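Local coordinates for protein titin (Homo sapiens, PDB 5JDD) that is a giant, kinase-bearing protein of striated muscle whose tandem immunoglobulin domains form part of the I-band's elastic filament, at residues E42-R50 with L60-D69; D193-E204 with K229-V239. All blocks are in the same frame, centred on the assembly; numbering follows the deposited sequence. Where two conformers were deposited one is given.

Contact 1: E42-R50 with L60-D69; sequences EIKPSDKHR and LMLQNISPSD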
loop_
_atom_site.group_PDB
_atom_site.type_symbol
_atom_site.label_atom_id
_atom_site.label_comp_id
_atom_site.label_asym_id
_atom_site.label_seq_id
_atom_site.Cartn_x
_atom_site.Cartn_y
_atom_site.Cartn_z
ATOM N N GLU A 42 -21.903 -19.807 -33.951
ATOM C CA GLU A 42 -21.150 -21.047 -33.802
ATOM C C GLU A 42 -19.672 -20.762 -33.540
ATOM O O GLU A 42 -19.044 -19.961 -34.233
ATOM C CB GLU A 42 -21.298 -21.901 -35.056
ATOM C CG GLU A 42 -20.541 -23.222 -35.004
ATOM C CD GLU A 42 -20.764 -24.061 -36.249
ATOM O OE1 GLU A 42 -21.850 -23.940 -36.858
ATOM O OE2 GLU A 42 -19.846 -24.823 -36.625
ATOM N N ILE A 43 -19.125 -21.426 -32.530
ATOM C CA ILE A 43 -17.714 -21.295 -32.186
ATOM C C ILE A 43 -16.833 -22.108 -33.137
ATOM O O ILE A 43 -17.119 -23.268 -33.433
ATOM C CB ILE A 43 -17.483 -21.716 -30.729
ATOM C CG1 ILE A 43 -18.247 -20.758 -29.808
ATOM C CG2 ILE A 43 -15.985 -21.733 -30.394
ATOM C CD1 ILE A 43 -18.278 -21.180 -28.369
ATOM N N LYS A 44 -15.769 -21.471 -33.618
ATOM C CA LYS A 44 -14.774 -22.089 -34.495
ATOM C C LYS A 44 -13.478 -22.249 -33.721
ATOM O O LYS A 44 -13.215 -21.465 -32.800
ATOM C CB LYS A 44 -14.490 -21.158 -35.680
ATOM C CG LYS A 44 -15.680 -20.873 -36.591
ATOM C CD LYS A 44 -15.428 -19.648 -37.456
ATOM C CE LYS A 44 -15.636 -18.376 -36.648
ATOM N NZ LYS A 44 -15.337 -17.142 -37.423
ATOM N N PRO A 45 -12.637 -23.231 -34.100
ATOM C CA PRO A 45 -11.280 -23.286 -33.535
ATOM C C PRO A 45 -10.574 -21.950 -33.754
ATOM O O PRO A 45 -10.684 -21.364 -34.840
ATOM C CB PRO A 45 -10.592 -24.368 -34.373
ATOM C CG PRO A 45 -11.715 -25.223 -34.892
ATOM C CD PRO A 45 -12.855 -24.277 -35.120
ATOM N N SER A 46 -9.880 -21.458 -32.730
ATOM C CA SER A 46 -9.157 -20.198 -32.848
ATOM C C SER A 46 -8.032 -20.225 -31.844
ATOM O O SER A 46 -7.845 -21.216 -31.140
ATOM C CB SER A 46 -10.076 -19.020 -32.547
ATOM O OG SER A 46 -10.373 -18.966 -31.153
ATOM N N ASP A 47 -7.289 -19.132 -31.752
ATOM C CA ASP A 47 -6.259 -19.070 -30.730
ATOM C C ASP A 47 -6.873 -19.059 -29.321
ATOM O O ASP A 47 -6.212 -19.430 -28.353
ATOM C CB ASP A 47 -5.327 -17.881 -30.970
ATOM C CG ASP A 47 -4.559 -18.001 -32.280
ATOM O OD1 ASP A 47 -4.544 -19.106 -32.870
ATOM O OD2 ASP A 47 -3.965 -16.992 -32.718
ATOM N N LYS A 48 -8.143 -18.664 -29.221
ATOM C CA LYS A 48 -8.867 -18.654 -27.943
ATOM C C LYS A 48 -9.675 -19.937 -27.685
ATOM O O LYS A 48 -9.834 -20.363 -26.536
ATOM C CB LYS A 48 -9.792 -17.429 -27.858
ATOM C CG LYS A 48 -10.858 -17.489 -26.756
ATOM C CD LYS A 48 -10.517 -16.608 -25.563
ATOM C CE LYS A 48 -10.620 -15.130 -25.906
ATOM N NZ LYS A 48 -10.311 -14.253 -24.741
ATOM N N HIS A 49 -10.178 -20.555 -28.752
ATOM C CA HIS A 49 -11.092 -21.688 -28.610
ATOM C C HIS A 49 -10.514 -22.974 -29.171
ATOM O O HIS A 49 -10.050 -23.015 -30.313
ATOM C CB HIS A 49 -12.403 -21.396 -29.341
ATOM C CG HIS A 49 -13.049 -20.110 -28.938
ATOM N ND1 HIS A 49 -12.936 -18.954 -29.680
ATOM C CD2 HIS A 49 -13.815 -19.797 -27.867
ATOM C CE1 HIS A 49 -13.607 -17.983 -29.084
ATOM N NE2 HIS A 49 -14.149 -18.469 -27.980
ATOM N N ARG A 50 -10.549 -24.030 -28.371
ATOM C CA ARG A 50 -10.171 -25.351 -28.838
ATOM C C ARG A 50 -11.345 -26.298 -28.680
ATOM O O ARG A 50 -11.962 -26.376 -27.615
ATOM C CB ARG A 50 -8.994 -25.893 -28.037
ATOM C CG ARG A 50 -8.571 -27.296 -28.438
ATOM C CD ARG A 50 -7.226 -27.667 -27.835
ATOM N NE ARG A 50 -6.208 -26.693 -28.209
ATOM C CZ ARG A 50 -5.812 -25.692 -27.430
ATOM N NH1 ARG A 50 -6.343 -25.542 -26.223
ATOM N NH2 ARG A 50 -4.887 -24.842 -27.857
ATOM N N LEU A 60 -15.119 -27.963 -25.024
ATOM C CA LEU A 60 -14.776 -26.638 -25.522
ATOM C C LEU A 60 -13.851 -26.008 -24.498
ATOM O O LEU A 60 -14.231 -25.817 -23.342
ATOM C CB LEU A 60 -16.027 -25.779 -25.667
ATOM C CG LEU A 60 -15.797 -24.282 -25.885
ATOM C CD1 LEU A 60 -15.048 -24.039 -27.178
ATOM C CD2 LEU A 60 -17.129 -23.543 -25.892
ATOM N N MET A 61 -12.631 -25.709 -24.916
ATOM C CA MET A 61 -11.654 -25.087 -24.036
ATOM C C MET A 61 -11.487 -23.628 -24.426
ATOM O O MET A 61 -11.348 -23.294 -25.607
ATOM C CB MET A 61 -10.322 -25.835 -24.123
ATOM C CG MET A 61 -10.434 -27.333 -23.838
ATOM S SD MET A 61 -8.862 -28.176 -24.115
ATOM C CE MET A 61 -9.399 -29.882 -24.178
ATOM N N LEU A 62 -11.523 -22.757 -23.427
ATOM C CA LEU A 62 -11.357 -21.331 -23.644
ATOM C C LEU A 62 -10.077 -20.896 -22.956
ATOM O O LEU A 62 -9.930 -21.024 -21.731
ATOM C CB LEU A 62 -12.547 -20.553 -23.079
ATOM C CG LEU A 62 -13.947 -21.080 -23.406
ATOM C CD1 LEU A 62 -15.008 -20.282 -22.659
ATOM C CD2 LEU A 62 -14.199 -21.022 -24.879
ATOM N N GLN A 63 -9.152 -20.370 -23.743
ATOM C CA GLN A 63 -7.837 -20.031 -23.226
ATOM C C GLN A 63 -7.730 -18.538 -22.957
ATOM O O GLN A 63 -8.261 -17.730 -23.718
ATOM C CB GLN A 63 -6.761 -20.510 -24.205
ATOM C CG GLN A 63 -6.836 -22.015 -24.446
ATOM C CD GLN A 63 -6.015 -22.477 -25.630
ATOM O OE1 GLN A 63 -5.271 -23.454 -25.536
ATOM N NE2 GLN A 63 -6.155 -21.790 -26.759
ATOM N N ASN A 64 -7.076 -18.190 -21.848
ATOM C CA ASN A 64 -6.788 -16.792 -21.500
ATOM C C ASN A 64 -8.045 -15.928 -21.525
ATOM O O ASN A 64 -8.112 -14.936 -22.245
ATOM C CB ASN A 64 -5.710 -16.220 -22.436
ATOM C CG ASN A 64 -5.133 -14.895 -21.947
ATOM O OD1 ASN A 64 -5.358 -14.476 -20.811
ATOM N ND2 ASN A 64 -4.374 -14.232 -22.816
ATOM N N ILE A 65 -9.043 -16.308 -20.727
ATOM C CA ILE A 65 -10.365 -15.685 -20.833
ATOM C C ILE A 65 -10.373 -14.204 -20.499
ATOM O O ILE A 65 -9.602 -13.720 -19.661
ATOM C CB ILE A 65 -11.442 -16.395 -19.987
ATOM C CG1 ILE A 65 -11.073 -16.370 -18.500
ATOM C CG2 ILE A 65 -11.662 -17.831 -20.470
ATOM C CD1 ILE A 65 -12.084 -17.121 -17.642
ATOM N N SER A 66 -11.243 -13.489 -21.204
ATOM C CA SER A 66 -11.453 -12.073 -20.945
ATOM C C SER A 66 -12.897 -11.864 -20.513
ATOM O O SER A 66 -13.740 -12.754 -20.670
ATOM C CB SER A 66 -11.146 -11.243 -22.193
ATOM O OG SER A 66 -12.023 -11.572 -23.251
ATOM N N PRO A 67 -13.194 -10.694 -19.935
ATOM C CA PRO A 67 -14.583 -10.460 -19.538
ATOM C C PRO A 67 -15.575 -10.611 -20.700
ATOM O O PRO A 67 -16.730 -10.993 -20.469
ATOM C CB PRO A 67 -14.550 -9.016 -19.031
ATOM C CG PRO A 67 -13.167 -8.866 -18.478
ATOM C CD PRO A 67 -12.285 -9.656 -19.404
ATOM N N SER A 68 -15.138 -10.356 -21.932
ATOM C CA SER A 68 -16.030 -10.513 -23.084
ATOM C C SER A 68 -16.431 -11.971 -23.345
ATOM O O SER A 68 -17.398 -12.240 -24.070
ATOM C CB SER A 68 -15.409 -9.895 -24.340
ATOM O OG SER A 68 -14.217 -10.562 -24.707
ATOM N N ASP A 69 -15.703 -12.916 -22.753
ATOM C CA ASP A 69 -16.023 -14.333 -22.912
ATOM C C ASP A 69 -17.123 -14.784 -21.959
ATOM O O ASP A 69 -17.633 -15.901 -22.066
ATOM C CB ASP A 69 -14.789 -15.196 -22.673
ATOM C CG ASP A 69 -13.716 -14.975 -23.705
ATOM O OD1 ASP A 69 -14.023 -15.004 -24.915
ATOM O OD2 ASP A 69 -12.557 -14.763 -23.302
HETATM O O HOH W 1 -15.667 -16.916 -26.099
#
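Lys-48 and Asp-69 form the charged centre of this contact in an I-set immunoglobulin domain, where the turn leading into strand 49-54 faces strand 57-62 and the loop after it. With CG anti to its backbone N (chi1 165°) and bends at the next two bonds, the lysine chain passes CG over the centre of the His-49 ring and delivers NZ to Asp-69 OD2 at 2.7 Å, on the syn lone pair. That oxygen is gripped a second time, from its anti side, by the backbone N of Ser-66 (2.8 Å). A weak bond from NZ to the carbonyl O of Asn-64 adds to the hold on the lysine. OD1 of the same carboxylate accepts from a water 2.8 Å away, which also lies 2.9 Å from His-49 NE2 in the plane of the ring. The imidazole edge meanwhile touches Leu-62, CD2 to CD2. Backbone polarity is met by antiparallel bonds: Arg-50 and Met-61 exchange N-H and C=O both ways, and Gln-63 N donates to Lys-48 O, nearly straight (N-H...O 165°). Ser-46 OG accepts twice, an ST turn to Lys-48 N and an ST motif to His-49 N. From the Arg-50/Met-61 pair the guanidinium reaches along to Gln-63: NH2 donates to OE1 at 2.7 Å, with the guanidinium and amide planes 73° apart; the NH1 approach to the same oxygen is too short to be trusted. On the buried side, Ile-43 CD1 packs against Leu-60 CD2 (3.6 Å), beside Trp-36 and Tyr-73. Tyr-73 OH bonds to Asp-69 O, as in the tyrosine corner of Greek-key domains. Asp-69 is thus held through both carboxylate oxygens and its carbonyl, and the adjacent ammonium would be expected to favour its ionised form.

Contact 2: D193-E204 with K229-V239; sequences DTITFEVTVNYE and KLTHSLNIRNV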
loop_
_atom_site.group_PDB
_atom_site.type_symbol
_atom_site.label_atom_id
_atom_site.label_comp_id
_atom_site.label_asym_id
_atom_site.label_seq_id
_atom_site.Cartn_x
_atom_site.Cartn_y
_atom_site.Cartn_z
ATOM N N ASP A 193 25.812 25.289 38.259
ATOM C CA ASP A 193 24.362 25.112 38.173
ATOM C C ASP A 193 23.987 23.930 37.276
ATOM O O ASP A 193 24.740 23.537 36.376
ATOM C CB ASP A 193 23.685 26.347 37.576
ATOM C CG ASP A 193 23.564 27.511 38.553
ATOM O OD1 ASP A 193 23.864 27.362 39.756
ATOM O OD2 ASP A 193 23.120 28.590 38.090
ATOM N N THR A 194 22.796 23.389 37.513
ATOM C CA THR A 194 22.158 22.508 36.540
ATOM C C THR A 194 21.071 23.312 35.837
ATOM O O THR A 194 20.278 23.985 36.488
ATOM C CB THR A 194 21.553 21.282 37.215
ATOM O OG1 THR A 194 22.618 20.462 37.705
ATOM C CG2 THR A 194 20.724 20.488 36.217
ATOM N N ILE A 195 21.051 23.262 34.507
ATOM C CA ILE A 195 20.121 24.083 33.724
ATOM C C ILE A 195 19.245 23.209 32.850
ATOM O O ILE A 195 19.619 22.077 32.528
ATOM C CB ILE A 195 20.868 25.132 32.849
ATOM C CG1 ILE A 195 21.743 24.469 31.778
ATOM C CG2 ILE A 195 21.734 26.014 33.734
ATOM C CD1 ILE A 195 21.056 24.254 30.392
ATOM N N THR A 196 18.090 23.736 32.455
ATOM C CA THR A 196 17.201 23.003 31.558
ATOM C C THR A 196 16.604 23.911 30.489
ATOM O O THR A 196 15.821 24.817 30.804
ATOM C CB THR A 196 16.049 22.330 32.337
ATOM O OG1 THR A 196 16.582 21.500 33.376
ATOM C CG2 THR A 196 15.202 21.481 31.390
ATOM N N PHE A 197 16.968 23.672 29.232
ATOM C CA PHE A 197 16.289 24.313 28.108
ATOM C C PHE A 197 15.021 23.525 27.814
ATOM O O PHE A 197 15.026 22.301 27.934
ATOM C CB PHE A 197 17.165 24.281 26.854
ATOM C CG PHE A 197 18.268 25.312 26.833
ATOM C CD1 PHE A 197 17.978 26.649 26.594
ATOM C CD2 PHE A 197 19.594 24.937 27.017
ATOM C CE1 PHE A 197 18.986 27.600 26.561
ATOM C CE2 PHE A 197 20.609 25.881 26.986
ATOM C CZ PHE A 197 20.306 27.212 26.749
ATOM N N GLU A 198 13.946 24.209 27.432
ATOM C CA GLU A 198 12.674 23.547 27.105
ATOM C C GLU A 198 12.005 24.182 25.890
ATOM O O GLU A 198 11.993 25.407 25.754
ATOM C CB GLU A 198 11.702 23.633 28.284
ATOM C CG GLU A 198 12.209 23.062 29.593
ATOM C CD GLU A 198 11.198 23.202 30.716
ATOM O OE1 GLU A 198 10.322 22.320 30.839
ATOM O OE2 GLU A 198 11.277 24.197 31.470
ATOM N N VAL A 199 11.467 23.334 25.014
ATOM C CA VAL A 199 10.631 23.793 23.908
ATOM C C VAL A 199 9.350 23.001 23.911
ATOM O O VAL A 199 9.308 21.869 24.384
ATOM C CB VAL A 199 11.258 23.560 22.519
ATOM C CG1 VAL A 199 12.361 24.524 22.260
ATOM C CG2 VAL A 199 11.746 22.126 22.380
ATOM N N THR A 200 8.287 23.608 23.402
ATOM C CA THR A 200 7.040 22.880 23.221
ATOM C C THR A 200 6.702 22.910 21.744
ATOM O O THR A 200 6.882 23.942 21.085
ATOM C CB THR A 200 5.896 23.473 24.057
ATOM O OG1 THR A 200 6.298 23.509 25.434
ATOM C CG2 THR A 200 4.641 22.617 23.923
ATOM N N VAL A 201 6.273 21.770 21.215
ATOM C CA VAL A 201 5.893 21.656 19.801
ATOM C C VAL A 201 4.412 21.326 19.673
ATOM O O VAL A 201 3.739 21.063 20.672
ATOM C CB VAL A 201 6.725 20.593 19.059
ATOM C CG1 VAL A 201 8.201 20.994 19.026
ATOM C CG2 VAL A 201 6.563 19.219 19.715
ATOM N N ASN A 202 3.895 21.334 18.447
ATOM C CA ASN A 202 2.466 21.097 18.239
ATOM C C ASN A 202 2.034 19.637 18.062
ATOM O O ASN A 202 0.843 19.336 18.128
ATOM C CB ASN A 202 1.932 21.962 17.084
ATOM C CG ASN A 202 2.614 21.677 15.748
ATOM O OD1 ASN A 202 3.715 21.123 15.687
ATOM N ND2 ASN A 202 1.963 22.089 14.663
ATOM N N TYR A 203 2.984 18.735 17.826
ATOM C CA TYR A 203 2.655 17.336 17.569
ATOM C C TYR A 203 3.455 16.387 18.441
ATOM O O TYR A 203 4.649 16.589 18.675
ATOM C CB TYR A 203 2.929 16.969 16.107
ATOM C CG TYR A 203 2.150 17.735 15.064
ATOM C CD1 TYR A 203 0.759 17.672 15.018
ATOM C CD2 TYR A 203 2.805 18.468 14.087
ATOM C CE1 TYR A 203 0.038 18.355 14.039
ATOM C CE2 TYR A 203 2.101 19.151 13.103
ATOM C CZ TYR A 203 0.716 19.097 13.086
ATOM O OH TYR A 203 0.010 19.773 12.110
ATOM N N GLU A 204 2.796 15.324 18.891
ATOM C CA GLU A 204 3.466 14.281 19.648
ATOM C C GLU A 204 4.179 13.338 18.686
ATOM O O GLU A 204 3.726 13.153 17.549
ATOM C CB GLU A 204 2.430 13.507 20.463
ATOM C CG GLU A 204 3.012 12.526 21.447
ATOM C CD GLU A 204 2.040 12.175 22.551
ATOM O OE1 GLU A 204 0.998 11.552 22.250
ATOM O OE2 GLU A 204 2.322 12.527 23.718
ATOM N N LYS A 229 5.087 14.762 27.150
ATOM C CA LYS A 229 3.999 15.255 26.312
ATOM C C LYS A 229 4.569 15.944 25.074
ATOM O O LYS A 229 5.289 15.333 24.285
ATOM C CB LYS A 229 3.067 16.213 27.076
ATOM C CG LYS A 229 2.447 15.652 28.361
ATOM C CD LYS A 229 2.250 14.127 28.343
ATOM C CE LYS A 229 1.025 13.674 27.550
ATOM N NZ LYS A 229 1.223 13.747 26.075
ATOM N N LEU A 230 4.239 17.218 24.911
ATOM C CA LEU A 230 4.689 17.959 23.744
ATOM C C LEU A 230 5.919 18.809 24.039
ATOM O O LEU A 230 6.311 19.643 23.222
ATOM C CB LEU A 230 3.562 18.853 23.242
ATOM C CG LEU A 230 2.286 18.111 22.871
ATOM C CD1 LEU A 230 1.150 19.088 22.614
ATOM C CD2 LEU A 230 2.548 17.273 21.649
ATOM N N THR A 231 6.536 18.600 25.202
ATOM C CA THR A 231 7.701 19.379 25.592
ATOM C C THR A 231 8.981 18.540 25.543
ATOM O O THR A 231 9.002 17.392 25.992
ATOM C CB THR A 231 7.510 19.992 26.992
ATOM O OG1 THR A 231 6.355 20.841 26.976
ATOM C CG2 THR A 231 8.727 20.808 27.406
ATOM N N HIS A 232 10.033 19.120 24.979
ATOM C CA HIS A 232 11.323 18.461 24.875
ATOM C C HIS A 232 12.326 19.305 25.635
ATOM O O HIS A 232 12.343 20.534 25.510
ATOM C CB HIS A 232 11.726 18.330 23.407
ATOM C CG HIS A 232 10.716 17.597 22.583
ATOM N ND1 HIS A 232 10.675 16.221 22.514
ATOM C CD2 HIS A 232 9.669 18.043 21.846
ATOM C CE1 HIS A 232 9.666 15.852 21.743
ATOM N NE2 HIS A 232 9.036 16.939 21.330
ATOM N N SER A 233 13.146 18.647 26.443
ATOM C CA SER A 233 14.078 19.354 27.316
ATOM C C SER A 233 15.519 18.918 27.094
ATOM O O SER A 233 15.785 17.784 26.692
ATOM C CB SER A 233 13.702 19.153 28.787
ATOM O OG SER A 233 13.748 17.785 29.142
ATOM N N LEU A 234 16.440 19.830 27.364
ATOM C CA LEU A 234 17.865 19.534 27.359
ATOM C C LEU A 234 18.388 19.967 28.721
ATOM O O LEU A 234 18.389 21.157 29.052
ATOM C CB LEU A 234 18.588 20.285 26.233
ATOM C CG LEU A 234 20.120 20.333 26.318
ATOM C CD1 LEU A 234 20.717 18.951 26.234
ATOM C CD2 LEU A 234 20.678 21.232 25.220
ATOM N N ASN A 235 18.787 18.993 29.525
ATOM C CA ASN A 235 19.209 19.246 30.887
ATOM C C ASN A 235 20.711 19.081 30.963
ATOM O O ASN A 235 21.228 18.003 30.675
ATOM C CB ASN A 235 18.507 18.274 31.834
ATOM C CG ASN A 235 18.897 18.493 33.287
ATOM O OD1 ASN A 235 19.717 17.760 33.841
ATOM N ND2 ASN A 235 18.312 19.508 33.906
ATOM N N ILE A 236 21.407 20.150 31.333
ATOM C CA ILE A 236 22.865 20.118 31.416
ATOM C C ILE A 236 23.299 20.311 32.861
ATOM O O ILE A 236 23.014 21.343 33.474
ATOM C CB ILE A 236 23.522 21.203 30.531
ATOM C CG1 ILE A 236 23.003 21.110 29.088
ATOM C CG2 ILE A 236 25.033 21.056 30.548
ATOM C CD1 ILE A 236 23.626 22.126 28.148
ATOM N N ARG A 237 23.998 19.318 33.402
ATOM C CA ARG A 237 24.464 19.373 34.785
ATOM C C ARG A 237 25.808 20.057 34.938
ATOM O O ARG A 237 26.640 20.013 34.031
ATOM C CB ARG A 237 24.568 17.967 35.360
ATOM C CG ARG A 237 23.248 17.262 35.431
ATOM C CD ARG A 237 23.433 15.836 35.885
ATOM N NE ARG A 237 22.149 15.172 36.076
ATOM C CZ ARG A 237 22.010 13.971 36.621
ATOM N NH1 ARG A 237 23.083 13.307 37.032
ATOM N NH2 ARG A 237 20.804 13.439 36.761
ATOM N N ASN A 238 26.005 20.686 36.098
ATOM C CA ASN A 238 27.318 21.170 36.531
ATOM C C ASN A 238 27.976 22.052 35.466
ATOM O O ASN A 238 29.083 21.776 35.003
ATOM C CB ASN A 238 28.230 19.987 36.907
ATOM C CG ASN A 238 29.486 20.431 37.640
ATOM O OD1 ASN A 238 29.532 21.521 38.212
ATOM N ND2 ASN A 238 30.515 19.591 37.617
ATOM N N VAL A 239 27.278 23.109 35.067
ATOM C CA VAL A 239 27.742 23.884 33.921
ATOM C C VAL A 239 29.045 24.631 34.196
ATOM O O VAL A 239 29.348 25.029 35.332
ATOM C CB VAL A 239 26.664 24.852 33.376
ATOM C CG1 VAL A 239 25.459 24.073 32.864
ATOM C CG2 VAL A 239 26.242 25.855 34.440
HETATM O O HOH W 2 24.764 20.996 38.713
HETATM O O HOH W 3 6.586 15.845 20.456
HETATM O O HOH W 4 5.143 12.864 23.907
#
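Strands 195-201 and 231-236 run antiparallel, their axes 4.5 Å apart at closest approach with 164° between their directions, and are the central pair of the four-stranded sheet of an I-set immunoglobulin sandwich. The ladder alternates: the hydrogen-bonded pairs Ile-195/Ile-236, Phe-197/Leu-234 and Val-199/His-232 have CA atoms 5.1 to 5.5 Å apart, the non-hydrogen-bonded pairs Thr-196/Asn-235, Glu-198/Ser-233 and Thr-200/Thr-231 4.3 to 4.4 Å. Val-201 N to Leu-230 O prolongs it at one end; at the other the register slips by one residue, Asp-193 O taking the N-H of Val-239 instead of Asn-238.

In the core, Phe-197, Leu-234 and Ile-236 meet Tyr-247 and Val-199 meets Phe-249, both of the opposing sheet; Ile-195 packs on Ile-187 and Ala-189. Ile-195 and Ile-236 lie side by side, CD1 to CG1 at 3.9 Å. The other face is polar. Asn-235 holds its CG opposite the backbone N (chi1 -180°), which brings ND2 to Thr-196 OG1 at 2.7 Å; the hydroxyl lies 2° out of the amide plane. Leu-230 CD2 rests on the backbone between Tyr-203 and Glu-204, and a salt bridge joins Lys-229 NZ to Glu-204 OE2, its hydrogen-bond geometry weak. His-232 ND1 bonds to Thr-227 OG1, a water links NE2 to Tyr-203 O, and Val-201 CG2 abuts the ring edge 3.7 Å from NE2.

Overall arrangement
Contact 1 closes before contact 2 opens along the chain, and the two belong to the first and third of three immunoglobulin domains strung end to end. Their centres lie 73 Å apart on opposite sides of the chain's centre, with nearest atoms about 44 Å apart, so neither touches the other. Each sits in a four-stranded antiparallel sheet of the same 1-2-4-3 order. Strands 57-62 and 231-236 are equivalent, the fourth of their sheet along the chain but third across it; contact 1 joins this strand to the outermost strand 49-54, contact 2 to its inner neighbour 195-201. The repeated architecture is consistent with each domain being stabilised independently within an elongated, load-bearing filament.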